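Local coordinates for periplasmic binding protein/LacI transcriptional regulator (Shewanella sp. ANA-3, PDB 5OCP), which binds L-arabinofuranose in its alpha and beta forms, probably as the periplasmic capture component of an arabinose ABC transporter, at residues Gly13-Phe18 with Ile61-Val66; Val87-Lys92 with Gln132-Ala137; Ser108-Lys113 with Ala239-Ser244; Ile128-Gly133 with Asp142-Phe147. All blocks are in the same frame, centred on the assembly; numbering follows the deposited sequence.

Contact 1 of 4, residues Gly13-Phe18 with Ile61-Val66; sequences GWRTSF and IIAPVV. With FUB (beta-L-arabinofuranose), chain J; AHR (alpha-L-arabinofuranose), chain I.
Arg-15 and Phe-18 meet Ala-63 beside the sugar cleft of a two-lobed periplasmic binding protein. The first two residues lie in the opening turns of helix 13-29. Ala-63 directly follows strand 59-62 of the parallel sheet in the same lobe. The methyl CB of Ala-63 points at the helix and is shared by two side chains. Ala-63 CB is 4.1 Å from Arg-15 NH1 and 4.2 Å from Phe-18 CE2. The methyl lies oblique to both the guanidinium and the ring. The two helix side chains are ordered against each other as well, because Arg-15 NH1 lies at the edge of the Phe-18 ring, in its plane.

Arg-15 is bent at chi2 and chi3 (80° and 45°), which turns the guanidinium edge toward the sugar, with O4 near its plane. Arg-15 NH2 donates to O4 of either anomer at 3.2 Å, with a bent N-H...O angle of 139°. Trp-14 CZ3 lies over one face of the Arg-15 guanidinium, 3.9 Å above its plane and displaced from the centre. Salt bridges to Asp-88 and Glu-11 and a hydrogen bond to Gln-7 hold the group further, so its rotation is largely fixed. Phe-18 CB sits over one face of the Trp-14 indole, 3.8 Å above the plane. Within the helix, Trp-14 O accepts twice, from Phe-18 N at 2.8 Å and from Ser-17 OG at 2.6 Å.

Contact 2 of 4, residues Val87-Lys92 with Gln132-Ala137; sequences VDRNIK and QGTVGA. With AHR (alpha-L-arabinofuranose), chain I; FUB (beta-L-arabinofuranose), chain J.
Arg-89 meets Ala-137 and Thr-134 across the sugar-binding cleft of this periplasmic binding protein. The tight part is the methyl of Ala-137 on the guanidinium. Ala-137 CB lies over one face, 3.5 Å above the plane, and is 3.7 Å from Arg-89 NH1. The chain of Arg-89 is extended from CG to NE, which carries the flat group out to the sugar. Two nearly straight bonds grip the ligand there, in either anomer. Arg-89 NE donates to the sugar O5 at 3.0 Å (164°), and Arg-89 NH2 donates to the sugar O4 at 2.9 Å (167°). Asp-88 OD1 comes within 2.6 Å of the same O5. NH1 of Arg-89 also donates to the backbone oxygen of Val-65. These partners together leave the guanidinium little freedom to turn.

The Thr-134 side is looser. Thr-134 OG1 stays 4.0 Å from Arg-89 NH1, and the two side chains cross at about a right angle. Water 1 spans the gap. It accepts from Arg-89 NH1 at 2.8 Å and donates to Thr-134 OG1 at 3.1 Å. A type II beta turn runs from Thr-134 to Ala-137, and Thr-134 and Gly-136 in it are partly exposed. Ala-137 is the N-cap residue of helix 138-151. The contact joins the loop after strand 84-87 in one lobe to the loop between strand 126-132 and helix 138-151 in the other.

Contact 3 of 4, residues Ser108-Lys113 with Ala239-Ser244; sequences SEEGRK and ATVELS
The carboxylate of Glu-110 is the flat group at this junction, and its OE2 comes within 3.4 Å of Leu-243 CD1. These two side chains cross at about a right angle. Nearby on the helix, the Arg-112 guanidinium has Glu-109 CA over one face, 3.7 Å above the plane. The aliphatic part of Glu-110 packs on Val-241, with Glu-110 CG 3.9 Å from Val-241 CG1. The other branch, Val-241 CG2, sits 3.8 Å from the backbone oxygen of Glu-110. Val-241 CG1 is anti to the backbone N (chi1 175°), which sends CG1 to the Glu-110 side chain and CG2 to its backbone oxygen.

The acid end of Glu-110 is buried but well satisfied. OE1 forms a salt bridge with Arg-143, and OE2 is hydrogen-bonded to Ser-105. Water 2 also donates to Glu-110 OE2 at 2.7 Å and to Glu-242 O at 2.8 Å, linking the segments. The pairing with arginine probably favours the ionised form. Leu-243 also lines the arabinofuranose pocket, so Glu-110 stands just behind the sugar site. Helix 107-121 here packs against strand 239-242, which lies between strand 218-221 and the antiparallel strand 275-277 of the mixed sheet.

Contact 4 of 4, residues Ile128-Gly133 with Asp142-Phe147; sequences IAELQG and DRAAGF. With AHR (alpha-L-arabinofuranose), chain I; FUB (beta-L-arabinofuranose), chain J.
In the beta-alpha-beta unit of strand 126-132, helix 138-151 and strand 157-164, the first strand packs on its crossover helix through Ile-128 with Phe-147 and Glu-130 with Ala-144. Ile-128 and Phe-147 come from opposite directions. The methyl CD1 of Ile-128 arrives at the edge of the Phe-147 ring, near its plane, 4.0 Å from CE1 and 4.1 Å from CZ. The ring is also stacked with Trp-192.

Glu-130 reaches the helix as a straight arm. Its CG is anti to the backbone N (chi1 180°) and the chain stays extended beyond it, which brings Glu-130 OE2 to 3.6 Å from Ala-144 CB. That meeting is plain packing of an oxygen on a methyl. The polar partners of this buried carboxylate are Ser-162 for OE1 and His-194 for OE2.

Arg-143, one residue before Ala-144, turns its long side chain to the pocket instead. It is extended from CG to NE, and both terminal nitrogens converge on the sugar hydroxyl O3 in either anomer. Arg-143 NH1 donates to O3 at 2.8 Å with an angle of 152°, and Arg-143 NH2 donates to the same O3 at 3.0 Å on a more bent path. O3 is therefore gripped twice by one guanidinium. Strand 126-132 lies between strands 157-164 and 190-193 of the mixed sheet, and Leu-118 of helix 107-121 touches both Ile-128 and Phe-147.

In the fold
Contacts 1, 2 and 4 each bring an arginine to the same arabinofuranose, while contact 3 backs the pocket through Leu-243. Contacts 1 and 2 have centres about 10 Å apart and are tied by a salt bridge, Arg-15 NH2 to Asp-88 OD2 at 2.7 Å. Contacts 3 and 4, with centres about 11 Å apart, are tied by the salt bridge of Glu-110 OE1 with Arg-143 NE, 2.8 Å. Contacts 1 and 4, about 19 Å apart between centres, do not touch and approach the sugar from separate lobes. Contact 2 and the probable hydrogen bond from Trp-14 NE1 to Leu-243 O, 2.9 Å, span the two lobes. These bridges are consistent with a cleft closed over its ligand.

Contact 1 of 4, residues Gly13-Phe18 with Ile61-Val66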
# COMPACT_ATOMS: atom_id res chain seq x y z
N GLY A 13 8.62 -1.21 3.65
CA GLY A 13 9.39 -0.34 2.85
C GLY A 13 8.61 0.56 1.92
O GLY A 13 8.99 1.77 1.73
N TRP A 14 7.50 0.09 1.38
CA TRP A 14 6.62 1.00 0.66
C TRP A 14 6.17 2.21 1.52
O TRP A 14 6.29 3.39 1.09
CB TRP A 14 5.38 0.30 0.02
CG TRP A 14 4.62 1.32 -0.76
CD1 TRP A 14 4.86 1.68 -2.12
CD2 TRP A 14 3.58 2.20 -0.33
NE1 TRP A 14 4.01 2.70 -2.48
CE2 TRP A 14 3.28 3.09 -1.42
CE3 TRP A 14 2.91 2.41 0.88
CZ2 TRP A 14 2.28 4.05 -1.32
CZ3 TRP A 14 1.92 3.34 0.95
CH2 TRP A 14 1.63 4.17 -0.13
N ARG A 15 5.70 1.91 2.73
CA ARG A 15 5.23 2.96 3.59
C ARG A 15 6.29 3.99 3.90
O ARG A 15 6.02 5.21 3.95
CB ARG A 15 4.70 2.34 4.86
CG ARG A 15 4.31 3.31 5.93
CD ARG A 15 2.99 3.96 5.80
NE ARG A 15 1.90 3.04 5.41
CZ ARG A 15 0.77 3.44 4.79
NH1 ARG A 15 0.57 4.69 4.55
NH2 ARG A 15 -0.11 2.56 4.28
N THR A 16 7.51 3.52 4.20
CA THR A 16 8.58 4.50 4.51
C THR A 16 8.95 5.27 3.27
O THR A 16 9.23 6.53 3.36
CB THR A 16 9.79 3.81 5.15
OG1 THR A 16 10.23 2.77 4.33
CG2 THR A 16 9.44 3.16 6.46
N SER A 17 8.90 4.65 2.09
CA SER A 17 9.09 5.37 0.84
C SER A 17 8.04 6.46 0.58
O SER A 17 8.34 7.59 0.08
CB SER A 17 9.20 4.41 -0.38
OG SER A 17 7.91 3.97 -0.85
N PHE A 18 6.81 6.18 1.00
CA PHE A 18 5.68 7.13 0.95
C PHE A 18 5.96 8.27 1.85
O PHE A 18 5.81 9.46 1.43
CB PHE A 18 4.39 6.44 1.32
CG PHE A 18 3.15 7.26 1.32
CD1 PHE A 18 2.97 8.35 0.54
CD2 PHE A 18 2.08 6.83 2.17
CE1 PHE A 18 1.79 9.03 0.57
CE2 PHE A 18 0.88 7.50 2.22
CZ PHE A 18 0.75 8.62 1.41
N ILE A 61 -3.47 16.30 6.17
CA ILE A 61 -3.54 15.07 5.30
C ILE A 61 -3.50 13.89 6.28
O ILE A 61 -2.67 13.83 7.23
CB ILE A 61 -2.36 15.01 4.39
CG1 ILE A 61 -2.36 16.23 3.45
CG2 ILE A 61 -2.38 13.69 3.56
CD1 ILE A 61 -1.07 16.38 2.65
N ILE A 62 -4.40 12.95 6.05
CA ILE A 62 -4.49 11.70 6.86
C ILE A 62 -4.37 10.43 5.95
O ILE A 62 -5.10 10.37 4.95
CB ILE A 62 -5.80 11.58 7.68
CG1 ILE A 62 -6.02 12.77 8.56
CG2 ILE A 62 -5.85 10.23 8.39
CD1 ILE A 62 -7.39 12.78 9.21
N ALA A 63 -3.41 9.52 6.22
CA ALA A 63 -3.34 8.23 5.61
C ALA A 63 -3.93 7.29 6.66
O ALA A 63 -3.25 6.93 7.62
CB ALA A 63 -1.89 7.82 5.30
N PRO A 64 -5.22 6.95 6.56
CA PRO A 64 -5.83 6.30 7.73
C PRO A 64 -5.53 4.81 7.87
O PRO A 64 -5.60 4.05 6.89
CB PRO A 64 -7.32 6.51 7.45
CG PRO A 64 -7.39 6.43 5.93
CD PRO A 64 -6.22 7.24 5.51
N VAL A 65 -5.12 4.36 9.06
CA VAL A 65 -4.72 2.94 9.21
C VAL A 65 -5.85 1.94 8.98
O VAL A 65 -5.66 0.89 8.35
CB VAL A 65 -3.98 2.70 10.59
CG1 VAL A 65 -4.86 3.05 11.79
CG2 VAL A 65 -3.35 1.32 10.60
N VAL A 66 -7.03 2.33 9.49
CA VAL A 66 -8.27 1.56 9.32
C VAL A 66 -9.34 2.56 8.96
O VAL A 66 -9.11 3.79 8.96
CB VAL A 66 -8.66 0.75 10.60
CG1 VAL A 66 -7.54 -0.28 10.87
CG2 VAL A 66 -8.93 1.65 11.80
O5 FUB J . -1.99 1.24 1.97
C5 FUB J . -0.96 0.80 1.15
C4 FUB J . -0.35 -0.49 1.69
O4 FUB J . 0.03 -0.36 3.04
C3 FUB J . 0.88 -0.93 0.89
O3 FUB J . 0.44 -1.64 -0.23
C2 FUB J . 1.60 -1.77 1.94
O2 FUB J . 2.99 -1.91 1.72
C1 FUB J . 1.22 -1.14 3.27
O1 FUB J . 2.18 -0.26 3.59
O5 AHR I . -1.99 1.24 1.97
C5 AHR I . -0.96 0.80 1.14
C4 AHR I . -0.36 -0.48 1.68
O4 AHR I . 0.03 -0.34 3.03
C3 AHR I . 0.87 -0.93 0.87
O3 AHR I . 0.44 -1.65 -0.24
C2 AHR I . 1.62 -1.70 1.94
O2 AHR I . 2.98 -1.90 1.72
C1 AHR I . 1.40 -0.76 3.12
O1 AHR I . 1.58 -1.44 4.25

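Contact 2 of 4, residues Val87-Lys92 with Gln132-Ala137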
# COMPACT_ATOMS: atom_id res chain seq x y z
N VAL A 87 -5.48 10.31 2.06
CA VAL A 87 -4.59 9.72 1.09
C VAL A 87 -4.39 8.22 1.41
O VAL A 87 -4.47 7.79 2.54
CB VAL A 87 -3.21 10.37 1.05
CG1 VAL A 87 -3.36 11.81 0.55
CG2 VAL A 87 -2.51 10.33 2.39
N ASP A 88 -4.16 7.48 0.35
CA ASP A 88 -3.73 6.08 0.42
C ASP A 88 -4.92 5.23 0.76
O ASP A 88 -5.68 4.87 -0.17
CB ASP A 88 -2.46 5.95 1.30
CG ASP A 88 -2.19 4.50 1.75
OD1 ASP A 88 -2.56 3.55 1.00
OD2 ASP A 88 -1.67 4.29 2.90
N ARG A 89 -5.19 4.95 2.02
CA ARG A 89 -6.36 4.17 2.41
C ARG A 89 -7.60 5.05 2.48
O ARG A 89 -7.60 6.22 2.01
CB ARG A 89 -6.09 3.36 3.68
CG ARG A 89 -4.86 2.48 3.53
CD ARG A 89 -4.56 1.72 4.82
NE ARG A 89 -3.31 0.91 4.65
CZ ARG A 89 -2.70 0.29 5.66
NH1 ARG A 89 -3.15 0.36 6.91
NH2 ARG A 89 -1.53 -0.35 5.45
N ASN A 90 -8.67 4.44 2.93
CA ASN A 90 -9.96 5.16 2.94
C ASN A 90 -10.51 5.22 4.36
O ASN A 90 -10.16 4.47 5.27
CB ASN A 90 -11.01 4.48 2.03
CG ASN A 90 -12.12 5.43 1.55
OD1 ASN A 90 -12.05 6.64 1.73
ND2 ASN A 90 -13.20 4.84 1.03
N ILE A 91 -11.49 6.09 4.52
CA ILE A 91 -12.27 6.20 5.76
C ILE A 91 -13.73 5.86 5.41
O ILE A 91 -14.13 6.00 4.25
CB ILE A 91 -12.14 7.60 6.37
CG1 ILE A 91 -12.77 8.65 5.47
CG2 ILE A 91 -10.68 7.93 6.72
CD1 ILE A 91 -12.82 10.06 6.05
N LYS A 92 -14.46 5.31 6.34
CA LYS A 92 -15.91 5.16 6.18
C LYS A 92 -16.61 6.24 6.97
O LYS A 92 -16.58 6.21 8.20
CB LYS A 92 -16.37 3.76 6.62
CG LYS A 92 -15.89 2.65 5.71
CD LYS A 92 -16.32 2.71 4.26
CE LYS A 92 -15.70 1.58 3.44
NZ LYS A 92 -16.29 0.23 3.72
N GLN A 132 -2.65 -12.06 3.51
CA GLN A 132 -3.43 -10.86 3.61
C GLN A 132 -2.72 -9.73 4.35
O GLN A 132 -1.92 -9.91 5.22
CB GLN A 132 -4.76 -11.16 4.30
CG GLN A 132 -5.57 -12.33 3.74
CD GLN A 132 -6.60 -12.80 4.77
OE1 GLN A 132 -6.29 -13.48 5.75
NE2 GLN A 132 -7.79 -12.44 4.56
N GLY A 133 -3.11 -8.48 4.02
CA GLY A 133 -2.68 -7.34 4.75
C GLY A 133 -3.39 -7.23 6.10
O GLY A 133 -4.13 -8.11 6.50
N THR A 134 -3.23 -6.09 6.72
CA THR A 134 -3.81 -5.84 8.08
C THR A 134 -5.29 -5.76 8.03
O THR A 134 -5.91 -5.24 7.08
CB THR A 134 -3.19 -4.61 8.72
OG1 THR A 134 -3.43 -3.49 7.92
CG2 THR A 134 -1.78 -4.69 8.79
N VAL A 135 -5.88 -6.34 9.07
CA VAL A 135 -7.33 -6.27 9.26
C VAL A 135 -7.83 -4.84 9.32
O VAL A 135 -7.23 -3.95 9.99
CB VAL A 135 -7.78 -7.08 10.52
CG1 VAL A 135 -7.43 -8.55 10.32
CG2 VAL A 135 -7.21 -6.51 11.80
N GLY A 136 -8.89 -4.60 8.58
CA GLY A 136 -9.51 -3.31 8.46
C GLY A 136 -8.88 -2.32 7.53
O GLY A 136 -9.35 -1.18 7.41
N ALA A 137 -7.75 -2.70 6.86
CA ALA A 137 -7.07 -1.74 5.95
C ALA A 137 -7.75 -1.80 4.62
O ALA A 137 -7.91 -2.87 4.05
CB ALA A 137 -5.60 -2.12 5.76
O5 AHR I . -1.99 1.24 1.97
C5 AHR I . -0.96 0.80 1.14
C4 AHR I . -0.36 -0.48 1.68
O4 AHR I . 0.03 -0.34 3.03
C3 AHR I . 0.87 -0.93 0.87
O3 AHR I . 0.44 -1.65 -0.24
C2 AHR I . 1.62 -1.70 1.94
O2 AHR I . 2.98 -1.90 1.72
C1 AHR I . 1.40 -0.76 3.12
O1 AHR I . 1.58 -1.44 4.25
O5 FUB J . -1.99 1.24 1.97
C5 FUB J . -0.96 0.80 1.15
C4 FUB J . -0.35 -0.49 1.69
O4 FUB J . 0.03 -0.36 3.04
C3 FUB J . 0.88 -0.93 0.89
O3 FUB J . 0.44 -1.64 -0.23
C2 FUB J . 1.60 -1.77 1.94
O2 FUB J . 2.99 -1.91 1.72
C1 FUB J . 1.22 -1.14 3.27
O1 FUB J . 2.18 -0.26 3.59
O HOH W 1 -1.28 -1.34 8.16

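Contact 3 of 4, residues Ser108-Lys113 with Ala239-Ser244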
# COMPACT_ATOMS: atom_id res chain seq x y z
N SER A 108 -8.92 -2.28 -5.66
CA SER A 108 -9.66 -3.40 -6.33
C SER A 108 -9.12 -3.65 -7.72
O SER A 108 -8.88 -4.79 -8.08
CB SER A 108 -11.17 -3.13 -6.42
OG SER A 108 -11.68 -3.03 -5.14
N GLU A 109 -8.71 -2.57 -8.41
CA GLU A 109 -8.12 -2.68 -9.73
C GLU A 109 -6.74 -3.35 -9.64
O GLU A 109 -6.39 -4.18 -10.48
CB GLU A 109 -8.02 -1.33 -10.45
CG GLU A 109 -7.37 -1.45 -11.80
CD GLU A 109 -7.26 -0.11 -12.58
OE1 GLU A 109 -8.04 0.86 -12.31
OE2 GLU A 109 -6.39 -0.02 -13.49
N GLU A 110 -5.98 -3.00 -8.60
CA GLU A 110 -4.66 -3.62 -8.38
C GLU A 110 -4.83 -5.13 -8.22
O GLU A 110 -4.15 -5.93 -8.90
CB GLU A 110 -3.95 -3.06 -7.16
CG GLU A 110 -3.53 -1.61 -7.30
CD GLU A 110 -3.14 -0.95 -5.99
OE1 GLU A 110 -3.19 -1.51 -4.88
OE2 GLU A 110 -2.77 0.20 -6.06
N GLY A 111 -5.77 -5.54 -7.39
CA GLY A 111 -6.08 -6.98 -7.18
C GLY A 111 -6.60 -7.68 -8.41
O GLY A 111 -6.15 -8.80 -8.74
N ARG A 112 -7.43 -6.99 -9.18
CA ARG A 112 -7.89 -7.52 -10.47
C ARG A 112 -6.73 -7.72 -11.47
O ARG A 112 -6.68 -8.77 -12.11
CB ARG A 112 -8.99 -6.67 -11.10
CG ARG A 112 -10.26 -6.65 -10.36
CD ARG A 112 -11.43 -6.17 -11.24
NE ARG A 112 -11.25 -4.79 -11.75
CZ ARG A 112 -11.52 -3.69 -11.06
NH1 ARG A 112 -12.02 -3.75 -9.84
NH2 ARG A 112 -11.33 -2.52 -11.62
N LYS A 113 -5.86 -6.72 -11.67
CA LYS A 113 -4.78 -6.83 -12.65
C LYS A 113 -3.80 -7.94 -12.31
O LYS A 113 -3.38 -8.70 -13.18
CB LYS A 113 -4.01 -5.48 -12.76
CG LYS A 113 -4.81 -4.42 -13.52
CD LYS A 113 -4.28 -3.06 -13.18
CE LYS A 113 -3.23 -2.60 -14.10
NZ LYS A 113 -3.51 -1.13 -14.20
N ALA A 239 5.71 -11.14 -10.30
CA ALA A 239 4.88 -9.96 -10.78
C ALA A 239 4.45 -9.11 -9.63
O ALA A 239 4.24 -9.61 -8.51
CB ALA A 239 3.67 -10.37 -11.61
N THR A 240 4.38 -7.79 -9.85
CA THR A 240 3.81 -6.88 -8.88
C THR A 240 3.14 -5.74 -9.60
O THR A 240 3.43 -5.47 -10.76
CB THR A 240 4.88 -6.38 -7.91
OG1 THR A 240 4.31 -5.62 -6.86
CG2 THR A 240 5.91 -5.49 -8.62
N VAL A 241 2.20 -5.09 -8.93
CA VAL A 241 1.60 -3.87 -9.45
C VAL A 241 2.23 -2.72 -8.76
O VAL A 241 2.39 -2.63 -7.51
CB VAL A 241 0.07 -3.86 -9.18
CG1 VAL A 241 -0.55 -2.52 -9.61
CG2 VAL A 241 -0.58 -5.08 -9.78
N GLU A 242 2.66 -1.73 -9.51
CA GLU A 242 3.31 -0.57 -8.94
C GLU A 242 2.34 0.31 -8.20
O GLU A 242 1.27 0.56 -8.71
CB GLU A 242 3.95 0.25 -10.09
CG GLU A 242 4.70 1.45 -9.63
CD GLU A 242 5.47 2.20 -10.73
OE1 GLU A 242 6.37 2.89 -10.34
OE2 GLU A 242 5.23 2.09 -11.94
N LEU A 243 2.73 0.75 -7.03
CA LEU A 243 1.94 1.66 -6.19
C LEU A 243 2.80 2.91 -6.01
O LEU A 243 3.82 2.88 -5.34
CB LEU A 243 1.63 1.08 -4.85
CG LEU A 243 0.80 1.91 -3.86
CD1 LEU A 243 -0.54 2.17 -4.48
CD2 LEU A 243 0.69 1.25 -2.49
N SER A 244 2.35 3.96 -6.66
CA SER A 244 3.10 5.24 -6.59
C SER A 244 3.13 5.84 -5.16
O SER A 244 2.08 5.97 -4.57
CB SER A 244 2.45 6.26 -7.50
OG SER A 244 3.14 7.49 -7.31
O HOH W 2 -1.32 1.35 -8.07

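Contact 4 of 4, residues Ile128-Gly133 with Asp142-Phe147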
# COMPACT_ATOMS: atom_id res chain seq x y z
N ILE A 128 -3.79 -21.45 -4.84
CA ILE A 128 -3.14 -20.22 -4.40
C ILE A 128 -3.14 -20.11 -2.87
O ILE A 128 -4.19 -20.36 -2.25
CB ILE A 128 -3.98 -19.01 -4.94
CG1 ILE A 128 -4.03 -19.03 -6.49
CG2 ILE A 128 -3.45 -17.65 -4.43
CD1 ILE A 128 -5.23 -18.37 -7.07
N ALA A 129 -2.05 -19.61 -2.33
CA ALA A 129 -2.00 -19.21 -0.92
C ALA A 129 -2.01 -17.69 -0.84
O ALA A 129 -1.12 -17.05 -1.51
CB ALA A 129 -0.75 -19.73 -0.28
N GLU A 130 -2.91 -17.15 -0.04
CA GLU A 130 -3.05 -15.71 0.13
C GLU A 130 -2.45 -15.22 1.43
O GLU A 130 -2.87 -15.67 2.53
CB GLU A 130 -4.54 -15.35 0.08
CG GLU A 130 -4.82 -13.86 0.26
CD GLU A 130 -6.30 -13.54 0.23
OE1 GLU A 130 -7.09 -14.45 0.50
OE2 GLU A 130 -6.69 -12.36 -0.01
N LEU A 131 -1.52 -14.25 1.33
CA LEU A 131 -1.01 -13.54 2.50
C LEU A 131 -1.72 -12.20 2.54
O LEU A 131 -1.47 -11.30 1.74
CB LEU A 131 0.50 -13.32 2.44
CG LEU A 131 1.33 -14.55 2.42
CD1 LEU A 131 2.81 -14.28 2.14
CD2 LEU A 131 1.15 -15.23 3.77
N GLN A 132 -2.65 -12.06 3.51
CA GLN A 132 -3.43 -10.86 3.61
C GLN A 132 -2.72 -9.73 4.35
O GLN A 132 -1.92 -9.91 5.22
CB GLN A 132 -4.76 -11.16 4.30
CG GLN A 132 -5.57 -12.33 3.74
CD GLN A 132 -6.60 -12.80 4.77
OE1 GLN A 132 -6.29 -13.48 5.75
NE2 GLN A 132 -7.79 -12.44 4.56
N GLY A 133 -3.11 -8.48 4.02
CA GLY A 133 -2.68 -7.34 4.75
C GLY A 133 -3.39 -7.23 6.10
O GLY A 133 -4.13 -8.11 6.50
N ASP A 142 -9.88 -4.34 -0.27
CA ASP A 142 -10.17 -4.10 -1.66
C ASP A 142 -9.27 -4.90 -2.63
O ASP A 142 -9.74 -5.28 -3.71
CB ASP A 142 -10.04 -2.63 -1.98
CG ASP A 142 -11.20 -1.78 -1.41
OD1 ASP A 142 -12.04 -2.34 -0.66
OD2 ASP A 142 -11.19 -0.56 -1.66
N ARG A 143 -8.03 -5.18 -2.26
CA ARG A 143 -7.19 -5.98 -3.14
C ARG A 143 -7.76 -7.40 -3.16
O ARG A 143 -7.81 -8.01 -4.15
CB ARG A 143 -5.73 -6.04 -2.69
CG ARG A 143 -4.94 -4.81 -3.07
CD ARG A 143 -3.55 -4.70 -2.48
NE ARG A 143 -3.01 -3.38 -2.77
CZ ARG A 143 -2.09 -2.79 -2.04
NH1 ARG A 143 -1.56 -3.41 -1.04
NH2 ARG A 143 -1.67 -1.60 -2.37
N ALA A 144 -8.18 -7.87 -2.00
CA ALA A 144 -8.78 -9.22 -1.94
C ALA A 144 -10.04 -9.25 -2.80
O ALA A 144 -10.26 -10.20 -3.61
CB ALA A 144 -9.04 -9.65 -0.54
N ALA A 145 -10.89 -8.24 -2.66
CA ALA A 145 -12.11 -8.21 -3.42
C ALA A 145 -11.89 -8.27 -4.93
O ALA A 145 -12.53 -9.03 -5.65
CB ALA A 145 -12.95 -6.99 -3.10
N GLY A 146 -10.95 -7.48 -5.44
CA GLY A 146 -10.63 -7.50 -6.83
C GLY A 146 -10.03 -8.81 -7.34
O GLY A 146 -10.39 -9.28 -8.39
N PHE A 147 -9.07 -9.37 -6.62
CA PHE A 147 -8.44 -10.64 -7.01
C PHE A 147 -9.53 -11.75 -7.05
O PHE A 147 -9.57 -12.56 -7.98
CB PHE A 147 -7.34 -10.94 -6.02
CG PHE A 147 -6.50 -12.15 -6.32
CD1 PHE A 147 -6.89 -13.44 -5.99
CD2 PHE A 147 -5.26 -11.99 -6.93
CE1 PHE A 147 -6.01 -14.52 -6.27
CE2 PHE A 147 -4.45 -13.01 -7.20
CZ PHE A 147 -4.81 -14.28 -6.90
O5 AHR I . -1.99 1.24 1.97
C5 AHR I . -0.96 0.80 1.14
C4 AHR I . -0.36 -0.48 1.68
O4 AHR I . 0.03 -0.34 3.03
C3 AHR I . 0.87 -0.93 0.87
O3 AHR I . 0.44 -1.65 -0.24
C2 AHR I . 1.62 -1.70 1.94
O2 AHR I . 2.98 -1.90 1.72
C1 AHR I . 1.40 -0.76 3.12
O1 AHR I . 1.58 -1.44 4.25
O5 FUB J . -1.99 1.24 1.97
C5 FUB J . -0.96 0.80 1.15
C4 FUB J . -0.35 -0.49 1.69
O4 FUB J . 0.03 -0.36 3.04
C3 FUB J . 0.88 -0.93 0.89
O3 FUB J . 0.44 -1.64 -0.23
C2 FUB J . 1.60 -1.77 1.94
O2 FUB J . 2.99 -1.91 1.72
C1 FUB J . 1.22 -1.14 3.27
O1 FUB J . 2.18 -0.26 3.59